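Lmo2445 protein (Listeria monocytogenes EGD-e, PDB 5HZL) is a secreted, calcium-binding internalin-like protein of unknown function, built of leucine-rich repeats between an N-terminal domain and a C-terminal beta domain. Local coordinates at residues A111-F116 with N132-N137; P139-M144 with D164-M169; Q203-P208 with G290-P295; F224-L229 with Y261-E266. One frame throughout, in Å; residues are numbered along the deposited sequence.

Contact 1. Residues A111-F116 with N132-N137; sequences ANITVF and NNFGFN
Asn132 points its side chain at the backbone of residues 111-113, CG anti to its carbonyl carbon (chi1 -77°), and OD1 accepts two N-H groups there. Ala111 N lies 3.0 Å from Asn132 OD1 with a bent N-H...O angle of 138°, whereas Ile113 N, at 3.1 Å from the same OD1, is nearly straight at 170°. The two donors come from opposite faces of the amide plane, neither lying in it. Ile113 crosses the amide aslant, its CG1 3.4 Å from Asn132 OD1. Asn133 N bonds to Ile113 O, and its side chain merely runs alongside that of Asn112, whose ND2 bonds to Asn89 OD1. The Phe134 ring has Ile113 O over one face, near the rim, while Phe116 CB approaches its CE1 at 3.8 Å. Phe134 also opens a type II' turn ending at Asn137, whose ND2 donates a hydrogen bond to Thr114 O (3.1 Å) from above that carbonyl's plane. Since Asn132 ND2 also bonds to Leu129 O and Ala108 O, both ends of this buried amide are satisfied by main-chain atoms. The pairing is consistent with a rung of the asparagine ladder of leucine-rich repeats and implies that the amide's rotation is fixed.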
loop_
_atom_site.group_PDB
_atom_site.type_symbol
_atom_site.label_atom_id
_atom_site.label_comp_id
_atom_site.label_asym_id
_atom_site.label_seq_id
_atom_site.Cartn_x
_atom_site.Cartn_y
_atom_site.Cartn_z
ATOM N N ALA A 111 -1.778 0.933 10.474
ATOM C CA ALA A 111 -0.832 0.214 11.300
ATOM C C ALA A 111 0.613 0.595 10.994
ATOM O O ALA A 111 1.543 -0.090 11.420
ATOM C CB ALA A 111 -1.040 -1.267 11.078
ATOM N N ASN A 112 0.788 1.684 10.253
ATOM C CA ASN A 112 2.108 2.188 9.845
ATOM C C ASN A 112 3.056 1.154 9.205
ATOM O O ASN A 112 4.272 1.189 9.431
ATOM C CB ASN A 112 2.797 2.904 11.012
ATOM C CG ASN A 112 4.001 3.722 10.568
ATOM O OD1 ASN A 112 4.046 4.231 9.454
ATOM N ND2 ASN A 112 4.971 3.867 11.449
ATOM N N ILE A 113 2.471 0.253 8.410
ATOM C CA ILE A 113 3.202 -0.777 7.676
ATOM C C ILE A 113 3.904 -0.127 6.472
ATOM O O ILE A 113 3.276 0.568 5.689
ATOM C CB ILE A 113 2.257 -1.878 7.115
ATOM C CG1 ILE A 113 1.473 -2.528 8.251
ATOM C CG2 ILE A 113 3.043 -2.933 6.318
ATOM C CD1 ILE A 113 0.508 -3.612 7.825
ATOM N N THR A 114 5.195 -0.389 6.330
ATOM C CA THR A 114 6.002 0.135 5.244
ATOM C C THR A 114 6.314 -0.935 4.212
ATOM O O THR A 114 6.665 -0.596 3.084
ATOM C CB THR A 114 7.328 0.723 5.769
ATOM O OG1 THR A 114 8.114 -0.300 6.419
ATOM C CG2 THR A 114 7.046 1.873 6.739
ATOM N N VAL A 115 6.210 -2.211 4.590
ATOM C CA VAL A 115 6.482 -3.334 3.677
ATOM C C VAL A 115 5.569 -4.487 4.028
ATOM O O VAL A 115 5.540 -4.926 5.189
ATOM C CB VAL A 115 7.930 -3.890 3.824
ATOM C CG1 VAL A 115 8.149 -5.153 2.986
ATOM C CG2 VAL A 115 8.959 -2.835 3.470
ATOM N N PHE A 116 4.849 -4.983 3.023
ATOM C CA PHE A 116 3.968 -6.130 3.175
ATOM C C PHE A 116 4.632 -7.188 2.292
ATOM O O PHE A 116 4.428 -7.190 1.087
ATOM C CB PHE A 116 2.553 -5.780 2.731
ATOM C CG PHE A 116 1.590 -6.912 2.877
ATOM C CD1 PHE A 116 1.000 -7.191 4.116
ATOM C CD2 PHE A 116 1.279 -7.714 1.787
ATOM C CE1 PHE A 116 0.114 -8.253 4.253
ATOM C CE2 PHE A 116 0.396 -8.769 1.920
ATOM C CZ PHE A 116 -0.188 -9.043 3.153
ATOM N N ASN A 132 -1.733 2.879 5.450
ATOM C CA ASN A 132 -0.410 2.464 5.876
ATOM C C ASN A 132 0.576 3.427 5.194
ATOM O O ASN A 132 0.179 4.533 4.826
ATOM C CB ASN A 132 -0.201 0.975 5.616
ATOM C CG ASN A 132 -0.912 0.112 6.645
ATOM O OD1 ASN A 132 -0.562 0.131 7.826
ATOM N ND2 ASN A 132 -1.874 -0.684 6.198
ATOM N N ASN A 133 1.835 3.041 5.028
ATOM C CA ASN A 133 2.790 3.961 4.450
ATOM C C ASN A 133 3.900 3.237 3.717
ATOM O O ASN A 133 5.064 3.230 4.153
ATOM C CB ASN A 133 3.365 4.827 5.577
ATOM C CG ASN A 133 4.177 6.002 5.057
ATOM O OD1 ASN A 133 3.977 6.479 3.916
ATOM N ND2 ASN A 133 5.087 6.494 5.896
ATOM N N PHE A 134 3.518 2.659 2.579
ATOM C CA PHE A 134 4.430 1.880 1.746
ATOM C C PHE A 134 5.528 2.627 1.025
ATOM O O PHE A 134 6.590 2.051 0.805
ATOM C CB PHE A 134 3.650 1.062 0.722
ATOM C CG PHE A 134 2.735 0.068 1.339
ATOM C CD1 PHE A 134 3.250 -1.066 1.931
ATOM C CD2 PHE A 134 1.361 0.264 1.339
ATOM C CE1 PHE A 134 2.411 -1.993 2.519
ATOM C CE2 PHE A 134 0.514 -0.658 1.917
ATOM C CZ PHE A 134 1.037 -1.786 2.514
ATOM N N GLY A 135 5.290 3.892 0.676
ATOM C CA GLY A 135 6.266 4.681 -0.063
ATOM C C GLY A 135 6.435 3.947 -1.378
ATOM O O GLY A 135 5.439 3.578 -2.021
ATOM N N PHE A 136 7.681 3.675 -1.760
ATOM C CA PHE A 136 7.947 2.954 -3.022
ATOM C C PHE A 136 7.847 1.425 -2.952
ATOM O O PHE A 136 8.003 0.759 -3.981
ATOM C CB PHE A 136 9.295 3.369 -3.612
ATOM C CG PHE A 136 9.360 4.823 -3.980
ATOM C CD1 PHE A 136 8.697 5.289 -5.110
ATOM C CD2 PHE A 136 10.091 5.722 -3.217
ATOM C CE1 PHE A 136 8.747 6.630 -5.461
ATOM C CE2 PHE A 136 10.150 7.064 -3.566
ATOM C CZ PHE A 136 9.476 7.521 -4.686
ATOM N N ASN A 137 7.562 0.874 -1.770
ATOM C CA ASN A 137 7.438 -0.576 -1.594
ATOM C C ASN A 137 6.064 -1.126 -1.979
ATOM O O ASN A 137 5.277 -1.529 -1.126
ATOM C CB ASN A 137 7.752 -0.944 -0.147
ATOM C CG ASN A 137 9.151 -0.576 0.253
ATOM O OD1 ASN A 137 10.089 -0.747 -0.506
ATOM N ND2 ASN A 137 9.301 -0.094 1.460
#

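Contact 2. Residues P139-M144 with D164-M169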
loop_
_atom_site.group_PDB
_atom_site.type_symbol
_atom_site.label_atom_id
_atom_site.label_comp_id
_atom_site.label_asym_id
_atom_site.label_seq_id
_atom_site.Cartn_x
_atom_site.Cartn_y
_atom_site.Cartn_z
ATOM N N PRO A 139 3.537 -3.772 -2.950
ATOM C CA PRO A 139 3.516 -5.222 -2.827
ATOM C C PRO A 139 2.900 -5.921 -4.048
ATOM O O PRO A 139 1.965 -5.404 -4.647
ATOM C CB PRO A 139 2.654 -5.448 -1.580
ATOM C CG PRO A 139 1.719 -4.300 -1.545
ATOM C CD PRO A 139 2.485 -3.142 -2.118
ATOM N N LYS A 140 3.439 -7.094 -4.391
ATOM C CA LYS A 140 2.968 -7.922 -5.513
ATOM C C LYS A 140 2.052 -9.079 -5.080
ATOM O O LYS A 140 1.408 -9.707 -5.916
ATOM C CB LYS A 140 4.162 -8.481 -6.299
ATOM C CG LYS A 140 4.987 -7.430 -7.030
ATOM C CD LYS A 140 6.259 -8.016 -7.669
ATOM C CE LYS A 140 6.043 -9.037 -8.794
ATOM N NZ LYS A 140 5.333 -8.444 -9.968
ATOM N N PHE A 141 2.010 -9.361 -3.783
ATOM C CA PHE A 141 1.178 -10.435 -3.216
ATOM C C PHE A 141 1.527 -11.843 -3.730
ATOM O O PHE A 141 0.630 -12.642 -4.026
ATOM C CB PHE A 141 -0.315 -10.125 -3.397
ATOM C CG PHE A 141 -0.704 -8.779 -2.884
ATOM C CD1 PHE A 141 -0.941 -8.580 -1.527
ATOM C CD2 PHE A 141 -0.817 -7.701 -3.748
ATOM C CE1 PHE A 141 -1.289 -7.332 -1.040
ATOM C CE2 PHE A 141 -1.167 -6.448 -3.272
ATOM C CZ PHE A 141 -1.405 -6.263 -1.913
ATOM N N VAL A 142 2.821 -12.145 -3.857
ATOM C CA VAL A 142 3.244 -13.480 -4.300
ATOM C C VAL A 142 3.019 -14.387 -3.088
ATOM O O VAL A 142 3.442 -14.065 -1.974
ATOM C CB VAL A 142 4.703 -13.553 -4.836
ATOM C CG1 VAL A 142 5.085 -14.992 -5.178
ATOM C CG2 VAL A 142 4.877 -12.660 -6.063
ATOM N N GLY A 143 2.341 -15.506 -3.336
ATOM C CA GLY A 143 1.961 -16.472 -2.306
ATOM C C GLY A 143 0.492 -16.317 -1.892
ATOM O O GLY A 143 -0.043 -17.183 -1.202
HETATM N N MSE A 144 -0.159 -15.230 -2.335
HETATM C CA MSE A 144 -1.560 -14.918 -2.014
HETATM C C MSE A 144 -2.414 -14.907 -3.266
HETATM O O MSE A 144 -3.280 -14.052 -3.445
HETATM C CB MSE A 144 -1.515 -13.550 -1.324
HETATM C CG MSE A 144 -0.866 -13.677 0.052
HETATM SE SE MSE A 144 -0.407 -11.932 0.829
HETATM C CE MSE A 144 1.498 -11.824 0.356
ATOM N N ASP A 164 1.424 -4.584 -16.080
ATOM C CA ASP A 164 1.097 -6.002 -15.794
ATOM C C ASP A 164 1.069 -6.523 -14.327
ATOM O O ASP A 164 0.868 -7.731 -14.119
ATOM C CB ASP A 164 1.933 -6.951 -16.707
ATOM C CG ASP A 164 3.455 -6.811 -16.533
ATOM O OD1 ASP A 164 3.923 -6.106 -15.619
ATOM O OD2 ASP A 164 4.191 -7.426 -17.334
ATOM N N ILE A 165 1.228 -5.669 -13.315
ATOM C CA ILE A 165 1.163 -6.216 -11.954
ATOM C C ILE A 165 -0.273 -6.579 -11.581
ATOM O O ILE A 165 -1.244 -6.055 -12.144
ATOM C CB ILE A 165 1.770 -5.328 -10.835
ATOM C CG1 ILE A 165 0.929 -4.085 -10.534
ATOM C CG2 ILE A 165 3.221 -4.968 -11.155
ATOM C CD1 ILE A 165 1.451 -3.350 -9.316
ATOM N N TRP A 166 -0.362 -7.482 -10.613
ATOM C CA TRP A 166 -1.601 -7.994 -10.070
ATOM C C TRP A 166 -2.461 -8.787 -11.084
ATOM O O TRP A 166 -3.700 -8.789 -11.024
ATOM C CB TRP A 166 -2.379 -6.888 -9.330
ATOM C CG TRP A 166 -1.554 -6.157 -8.271
ATOM C CD1 TRP A 166 -0.702 -6.725 -7.359
ATOM C CD2 TRP A 166 -1.595 -4.758 -7.955
ATOM N NE1 TRP A 166 -0.162 -5.760 -6.548
ATOM C CE2 TRP A 166 -0.701 -4.545 -6.882
ATOM C CE3 TRP A 166 -2.281 -3.658 -8.488
ATOM C CZ2 TRP A 166 -0.478 -3.275 -6.332
ATOM C CZ3 TRP A 166 -2.058 -2.402 -7.942
ATOM C CH2 TRP A 166 -1.161 -2.223 -6.873
HETATM N N MSE A 167 -1.773 -9.489 -11.986
HETATM C CA MSE A 167 -2.410 -10.328 -13.003
HETATM C C MSE A 167 -2.219 -11.783 -12.684
HETATM O O MSE A 167 -2.471 -12.656 -13.515
HETATM C CB MSE A 167 -1.782 -9.991 -14.339
HETATM C CG MSE A 167 -2.194 -8.598 -14.780
HETATM SE SE MSE A 167 -4.115 -8.600 -15.204
HETATM C CE MSE A 167 -4.070 -9.538 -16.942
ATOM N N ASN A 168 -1.787 -12.044 -11.457
ATOM C CA ASN A 168 -1.536 -13.382 -10.943
ATOM C C ASN A 168 -2.628 -13.853 -9.937
ATOM O O ASN A 168 -2.432 -14.865 -9.265
ATOM C CB ASN A 168 -0.153 -13.373 -10.247
ATOM C CG ASN A 168 -0.065 -12.355 -9.077
ATOM O OD1 ASN A 168 -0.711 -11.291 -9.095
ATOM N ND2 ASN A 168 0.750 -12.679 -8.062
HETATM N N MSE A 169 -3.755 -13.128 -9.842
HETATM C CA MSE A 169 -4.848 -13.436 -8.892
HETATM C C MSE A 169 -6.162 -13.615 -9.618
HETATM O O MSE A 169 -6.940 -12.668 -9.733
HETATM C CB MSE A 169 -4.908 -12.268 -7.912
HETATM C CG MSE A 169 -3.754 -12.354 -6.909
HETATM SE SE MSE A 169 -3.655 -10.742 -5.778
HETATM C CE MSE A 169 -2.677 -9.627 -7.076
#
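Trp166 holds CG anti to its carbonyl carbon (chi1 -53°), and a further turn of -43° at chi2 directs the indole NE1 at the main chain of residues 139-144. Phe141 has the same first torsion, which lays its ring beside that indole. The indole N-H is spent on Pro139 O: NE1 to O is 2.9 Å, with the donor in the carbonyl plane and the oxygen close to the ring plane of Trp166. Lys140 O also lies at the indole edge, 3.9 Å from Trp166 CD1. The two aromatic rings meet obliquely, their planes 48° apart, with Phe141 CD2 3.7 Å from Trp166 CD1. Selenomethionine Met169 approaches Phe141 from another quarter, in an oblique Met-aromatic contact: SE is 4.1 Å from Phe141 CB and 5.3 Å from the ring centroid. Both Phe141 and Met169 also rest on Ile150 of strand 149-151, and Trp166 packs on Leu177. These irregular segments precede strands 149-151 and 174-176 of the parallel sheet, an arrangement typical of a leucine-rich-repeat solenoid, where the non-strand sides of successive coils stack around a continuous hydrophobic core.

Contact 3. Residues Q203-P208 with G290-P295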
loop_
_atom_site.group_PDB
_atom_site.type_symbol
_atom_site.label_atom_id
_atom_site.label_comp_id
_atom_site.label_asym_id
_atom_site.label_seq_id
_atom_site.Cartn_x
_atom_site.Cartn_y
_atom_site.Cartn_z
ATOM N N GLN A 203 -4.607 10.716 -7.311
ATOM C CA GLN A 203 -3.202 10.307 -7.199
ATOM C C GLN A 203 -2.448 11.623 -7.176
ATOM O O GLN A 203 -2.651 12.457 -8.059
ATOM C CB GLN A 203 -2.760 9.448 -8.363
ATOM C CG GLN A 203 -3.546 8.157 -8.499
ATOM C CD GLN A 203 -3.396 7.207 -7.318
ATOM O OE1 GLN A 203 -2.355 7.163 -6.632
ATOM N NE2 GLN A 203 -4.438 6.408 -7.096
ATOM N N THR A 204 -1.606 11.840 -6.172
ATOM C CA THR A 204 -0.866 13.104 -6.057
ATOM C C THR A 204 0.575 12.853 -5.728
ATOM O O THR A 204 0.867 11.973 -4.939
ATOM C CB THR A 204 -1.466 13.995 -4.962
ATOM O OG1 THR A 204 -1.305 13.369 -3.675
ATOM C CG2 THR A 204 -2.940 14.225 -5.248
ATOM N N ALA A 205 1.483 13.623 -6.312
ATOM C CA ALA A 205 2.895 13.413 -6.033
ATOM C C ALA A 205 3.744 14.630 -6.252
ATOM O O ALA A 205 3.530 15.380 -7.189
ATOM C CB ALA A 205 3.426 12.270 -6.890
ATOM N N THR A 206 4.710 14.812 -5.367
ATOM C CA THR A 206 5.658 15.908 -5.460
ATOM C C THR A 206 6.971 15.267 -5.890
ATOM O O THR A 206 7.558 14.475 -5.149
ATOM C CB THR A 206 5.798 16.615 -4.107
ATOM O OG1 THR A 206 4.490 16.957 -3.638
ATOM C CG2 THR A 206 6.670 17.869 -4.220
ATOM N N TYR A 207 7.409 15.585 -7.102
ATOM C CA TYR A 207 8.660 15.027 -7.651
ATOM C C TYR A 207 9.908 15.587 -6.981
ATOM O O TYR A 207 9.853 16.610 -6.307
ATOM C CB TYR A 207 8.738 15.238 -9.178
ATOM C CG TYR A 207 7.872 14.294 -10.011
ATOM C CD1 TYR A 207 6.486 14.276 -9.874
ATOM C CD2 TYR A 207 8.442 13.453 -10.974
ATOM C CE1 TYR A 207 5.696 13.428 -10.649
ATOM C CE2 TYR A 207 7.661 12.603 -11.753
ATOM C CZ TYR A 207 6.290 12.594 -11.588
ATOM O OH TYR A 207 5.491 11.771 -12.341
ATOM N N PRO A 208 11.039 14.884 -7.120
ATOM C CA PRO A 208 12.250 15.449 -6.516
ATOM C C PRO A 208 12.556 16.823 -7.130
ATOM O O PRO A 208 12.213 17.051 -8.277
ATOM C CB PRO A 208 13.327 14.412 -6.865
ATOM C CG PRO A 208 12.578 13.122 -6.975
ATOM C CD PRO A 208 11.221 13.469 -7.517
ATOM N N GLY A 290 -6.156 13.592 -10.527
ATOM C CA GLY A 290 -4.953 13.892 -9.707
ATOM C C GLY A 290 -4.201 15.202 -9.946
ATOM O O GLY A 290 -4.699 16.083 -10.611
ATOM N N TRP A 291 -3.011 15.330 -9.350
ATOM C CA TRP A 291 -2.120 16.498 -9.520
ATOM C C TRP A 291 -0.672 16.152 -9.180
ATOM O O TRP A 291 -0.414 15.376 -8.269
ATOM C CB TRP A 291 -2.570 17.766 -8.771
ATOM C CG TRP A 291 -2.754 17.679 -7.287
ATOM C CD1 TRP A 291 -3.943 17.534 -6.619
ATOM C CD2 TRP A 291 -1.738 17.759 -6.278
ATOM N NE1 TRP A 291 -3.729 17.517 -5.266
ATOM C CE2 TRP A 291 -2.386 17.645 -5.024
ATOM C CE3 TRP A 291 -0.339 17.890 -6.307
ATOM C CZ2 TRP A 291 -1.682 17.667 -3.805
ATOM C CZ3 TRP A 291 0.362 17.914 -5.093
ATOM C CH2 TRP A 291 -0.317 17.807 -3.859
ATOM N N TYR A 292 0.272 16.738 -9.913
ATOM C CA TYR A 292 1.699 16.467 -9.705
ATOM C C TYR A 292 2.537 17.724 -9.590
ATOM O O TYR A 292 2.481 18.549 -10.464
ATOM C CB TYR A 292 2.221 15.617 -10.857
ATOM C CG TYR A 292 1.479 14.310 -10.985
ATOM C CD1 TYR A 292 1.754 13.253 -10.129
ATOM C CD2 TYR A 292 0.502 14.124 -11.956
ATOM C CE1 TYR A 292 1.082 12.039 -10.227
ATOM C CE2 TYR A 292 -0.174 12.914 -12.059
ATOM C CZ TYR A 292 0.121 11.872 -11.186
ATOM O OH TYR A 292 -0.538 10.675 -11.285
ATOM N N ASP A 293 3.312 17.856 -8.512
ATOM C CA ASP A 293 4.178 19.028 -8.289
ATOM C C ASP A 293 5.634 18.778 -8.663
ATOM O O ASP A 293 6.181 17.695 -8.437
ATOM C CB ASP A 293 4.125 19.515 -6.835
ATOM C CG ASP A 293 2.813 20.201 -6.474
ATOM O OD1 ASP A 293 1.895 20.304 -7.324
ATOM O OD2 ASP A 293 2.717 20.654 -5.312
ATOM N N PHE A 294 6.260 19.814 -9.210
ATOM C CA PHE A 294 7.640 19.761 -9.652
ATOM C C PHE A 294 8.360 20.983 -9.108
ATOM O O PHE A 294 8.199 22.063 -9.655
ATOM C CB PHE A 294 7.671 19.744 -11.182
ATOM C CG PHE A 294 6.821 18.659 -11.778
ATOM C CD1 PHE A 294 7.317 17.376 -11.931
ATOM C CD2 PHE A 294 5.518 18.912 -12.159
ATOM C CE1 PHE A 294 6.535 16.365 -12.468
ATOM C CE2 PHE A 294 4.727 17.908 -12.700
ATOM C CZ PHE A 294 5.229 16.632 -12.852
ATOM N N PRO A 295 9.109 20.835 -7.992
ATOM C CA PRO A 295 9.853 21.989 -7.463
ATOM C C PRO A 295 11.010 22.307 -8.411
ATOM O O PRO A 295 11.780 21.415 -8.770
ATOM C CB PRO A 295 10.369 21.504 -6.102
ATOM C CG PRO A 295 9.609 20.261 -5.798
ATOM C CD PRO A 295 9.231 19.660 -7.112
#
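Four backbone hydrogen bonds join Gln203-Tyr207 to Trp291-Asp293, alternating in the pattern of parallel strands: Trp291 N to Gln203 O (3.2 Å), Ala205 N to Trp291 O (3.2 Å), Asp293 N to Ala205 O (2.8 Å) and Tyr207 N to Asp293 O (2.8 Å). The strand axes run 4.7 Å apart and only 2° from parallel. Strand 203-212 thereby borders the five-stranded mixed sheet of the C-terminal domain, whose sequence family belongs to the immunoglobulin-like E-set clan. A CH-pi contact marks one face: Trp291 CG sits between its backbone N and carbonyl carbon, bringing the five-membered ring's centroid 3.5 Å from Thr204 CG2, 17° off the normal. On the other face Ala205 CB meets the edge of the Tyr292 ring. Just beyond strand 203-206, Phe294 CE1 sits over the centre of the Tyr207 ring, the planes inclined at 39°. Tyr292 OH bonds to Leu182 O and Tyr207 OH to Phe221 O. Ala205 and Thr206 line the pocket of a bound polyether, probably from the crystallisation liquor.

Contact 4. Residues F224-L229 with Y261-E266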
loop_
_atom_site.group_PDB
_atom_site.type_symbol
_atom_site.label_atom_id
_atom_site.label_comp_id
_atom_site.label_asym_id
_atom_site.label_seq_id
_atom_site.Cartn_x
_atom_site.Cartn_y
_atom_site.Cartn_z
ATOM N N PHE A 224 0.948 8.672 -16.198
ATOM C CA PHE A 224 -0.484 8.777 -15.920
ATOM C C PHE A 224 -1.227 9.630 -16.953
ATOM O O PHE A 224 -2.325 9.270 -17.380
ATOM C CB PHE A 224 -0.711 9.343 -14.506
ATOM C CG PHE A 224 -2.167 9.487 -14.140
ATOM C CD1 PHE A 224 -2.852 10.660 -14.422
ATOM C CD2 PHE A 224 -2.856 8.443 -13.525
ATOM C CE1 PHE A 224 -4.190 10.791 -14.101
ATOM C CE2 PHE A 224 -4.194 8.573 -13.199
ATOM C CZ PHE A 224 -4.862 9.746 -13.490
ATOM N N ILE A 225 -0.624 10.756 -17.339
ATOM C CA ILE A 225 -1.226 11.670 -18.317
ATOM C C ILE A 225 -1.634 10.960 -19.610
ATOM O O ILE A 225 -2.729 11.167 -20.132
ATOM C CB ILE A 225 -0.270 12.845 -18.651
ATOM C CG1 ILE A 225 -0.101 13.745 -17.422
ATOM C CG2 ILE A 225 -0.812 13.694 -19.799
ATOM C CD1 ILE A 225 0.928 14.843 -17.591
ATOM N N TYR A 226 -0.756 10.107 -20.105
ATOM C CA TYR A 226 -1.003 9.403 -21.345
ATOM C C TYR A 226 -1.866 8.156 -21.172
ATOM O O TYR A 226 -2.739 7.899 -21.985
ATOM C CB TYR A 226 0.338 9.084 -21.993
ATOM C CG TYR A 226 1.172 10.323 -22.231
ATOM C CD1 TYR A 226 1.978 10.843 -21.223
ATOM C CD2 TYR A 226 1.160 10.973 -23.463
ATOM C CE1 TYR A 226 2.744 11.974 -21.437
ATOM C CE2 TYR A 226 1.933 12.103 -23.690
ATOM C CZ TYR A 226 2.721 12.600 -22.674
ATOM O OH TYR A 226 3.495 13.716 -22.871
ATOM N N GLN A 227 -1.619 7.388 -20.119
ATOM C CA GLN A 227 -2.383 6.166 -19.834
ATOM C C GLN A 227 -3.866 6.453 -19.584
ATOM O O GLN A 227 -4.720 5.636 -19.918
ATOM C CB GLN A 227 -1.775 5.446 -18.641
ATOM C CG GLN A 227 -0.376 4.925 -18.919
ATOM C CD GLN A 227 0.307 4.332 -17.698
ATOM O OE1 GLN A 227 0.145 4.802 -16.570
ATOM N NE2 GLN A 227 1.093 3.306 -17.926
ATOM N N ALA A 228 -4.166 7.620 -19.019
ATOM C CA ALA A 228 -5.548 8.024 -18.750
ATOM C C ALA A 228 -6.428 7.906 -19.997
ATOM O O ALA A 228 -7.614 7.588 -19.895
ATOM C CB ALA A 228 -5.590 9.452 -18.219
ATOM N N LEU A 229 -5.825 8.139 -21.167
ATOM C CA LEU A 229 -6.517 8.064 -22.463
ATOM C C LEU A 229 -7.094 6.690 -22.778
ATOM O O LEU A 229 -8.031 6.592 -23.556
ATOM C CB LEU A 229 -5.605 8.551 -23.589
ATOM C CG LEU A 229 -5.180 10.015 -23.427
ATOM C CD1 LEU A 229 -4.178 10.409 -24.501
ATOM C CD2 LEU A 229 -6.384 10.951 -23.425
ATOM N N TYR A 261 6.612 8.939 -22.342
ATOM C CA TYR A 261 5.772 9.482 -21.271
ATOM C C TYR A 261 6.300 10.823 -20.784
ATOM O O TYR A 261 5.950 11.265 -19.697
ATOM C CB TYR A 261 5.606 8.504 -20.107
ATOM C CG TYR A 261 4.914 7.202 -20.442
ATOM C CD1 TYR A 261 3.629 7.184 -20.969
ATOM C CD2 TYR A 261 5.506 5.984 -20.152
ATOM C CE1 TYR A 261 2.974 5.989 -21.257
ATOM C CE2 TYR A 261 4.856 4.775 -20.428
ATOM C CZ TYR A 261 3.584 4.778 -20.980
ATOM O OH TYR A 261 2.953 3.567 -21.244
HETATM N N MSE A 262 7.128 11.481 -21.592
HETATM C CA MSE A 262 7.662 12.782 -21.201
HETATM C C MSE A 262 6.691 13.854 -21.596
HETATM O O MSE A 262 6.132 13.813 -22.675
HETATM C CB MSE A 262 9.002 13.085 -21.845
HETATM C CG MSE A 262 10.041 12.006 -21.535
HETATM SE SE MSE A 262 10.457 11.763 -19.616
HETATM C CE MSE A 262 11.280 13.512 -19.232
ATOM N N TYR A 263 6.468 14.813 -20.701
ATOM C CA TYR A 263 5.570 15.942 -20.952
ATOM C C TYR A 263 6.393 17.214 -20.740
ATOM O O TYR A 263 7.065 17.371 -19.715
ATOM C CB TYR A 263 4.343 15.908 -20.036
ATOM C CG TYR A 263 3.365 16.996 -20.365
ATOM C CD1 TYR A 263 2.459 16.847 -21.408
ATOM C CD2 TYR A 263 3.342 18.185 -19.654
ATOM C CE1 TYR A 263 1.558 17.859 -21.739
ATOM C CE2 TYR A 263 2.438 19.201 -19.975
ATOM C CZ TYR A 263 1.550 19.035 -21.017
ATOM O OH TYR A 263 0.658 20.037 -21.329
ATOM N N THR A 264 6.360 18.105 -21.724
ATOM C CA THR A 264 7.102 19.357 -21.665
ATOM C C THR A 264 6.202 20.455 -21.137
ATOM O O THR A 264 5.060 20.564 -21.579
ATOM C CB THR A 264 7.591 19.749 -23.073
ATOM O OG1 THR A 264 8.431 18.714 -23.576
ATOM C CG2 THR A 264 8.387 21.054 -23.059
ATOM N N ILE A 265 6.704 21.250 -20.193
ATOM C CA ILE A 265 5.926 22.365 -19.647
ATOM C C ILE A 265 6.686 23.665 -19.923
ATOM O O ILE A 265 7.881 23.786 -19.631
ATOM C CB ILE A 265 5.489 22.157 -18.173
ATOM C CG1 ILE A 265 6.638 22.202 -17.179
ATOM C CG2 ILE A 265 4.766 20.824 -18.040
ATOM C CD1 ILE A 265 6.179 21.885 -15.759
ATOM N N GLU A 266 5.945 24.616 -20.497
ATOM C CA GLU A 266 6.447 25.925 -20.930
ATOM C C GLU A 266 7.003 26.830 -19.827
ATOM O O GLU A 266 6.347 27.787 -19.422
ATOM C CB GLU A 266 5.314 26.682 -21.658
ATOM C CG GLU A 266 4.632 26.001 -22.848
ATOM C CD GLU A 266 5.506 25.884 -24.084
ATOM O OE1 GLU A 266 6.679 25.462 -23.976
ATOM O OE2 GLU A 266 5.002 26.196 -25.188
#
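Ile225 starts the contact, its CD1 lying 4.3 Å from Tyr263 CG, where helix 223-227 packs beside strand 262-264 in the C-terminal beta domain. That strand pairs antiparallel with 219-221, and the helix begins two residues after strand 219-221. Tyr226 comes next and is central to the contact. With CG anti to the carbonyl carbon (chi1 -57°), its side chain slides past that of Tyr261 in the opposite direction. Tyr226 CB sits at the edge of the Tyr261 ring, 3.9 Å from CD1, and its own CE1 reaches 3.7 Å from Tyr261 O. The phenol ends in a weak hydrogen bond from OH to Met262 O (2.6 Å), and the same OH lies at the edge of the Tyr263 ring. Tyr261 also touches Glu163, a ligand of a bound calcium. Last, Gln227 extends across the Tyr261 side chain at about a right angle. Its OE1 accepts from Ile185 N, while NE2 stays 3.8 Å from Tyr261 OH, with amide and ring planes 65° apart.

Overall arrangement
The four contacts follow the chain from the leucine-rich repeats into the C-terminal domain. Contacts 1 and 2, centred 17 Å apart, come in series on the connections between strands of the seven-stranded parallel sheet, one of them including strand 113-115 of a small two-stranded parallel sheet; they touch where the Phe116 ring packs against Met144 and Phe141. Contact 3 lies about 19 Å from contact 1 and 27 Å from contact 2, centre to centre, and begins soon after the last repeat strand, 197-199. Contact 4 is nested within the chain span closed by contact 3, their centres 13 Å apart, and Phe224 CB meets Tyr292 OH. Repeat stacking thus passes into a beta domain whose first and last strands pair side by side.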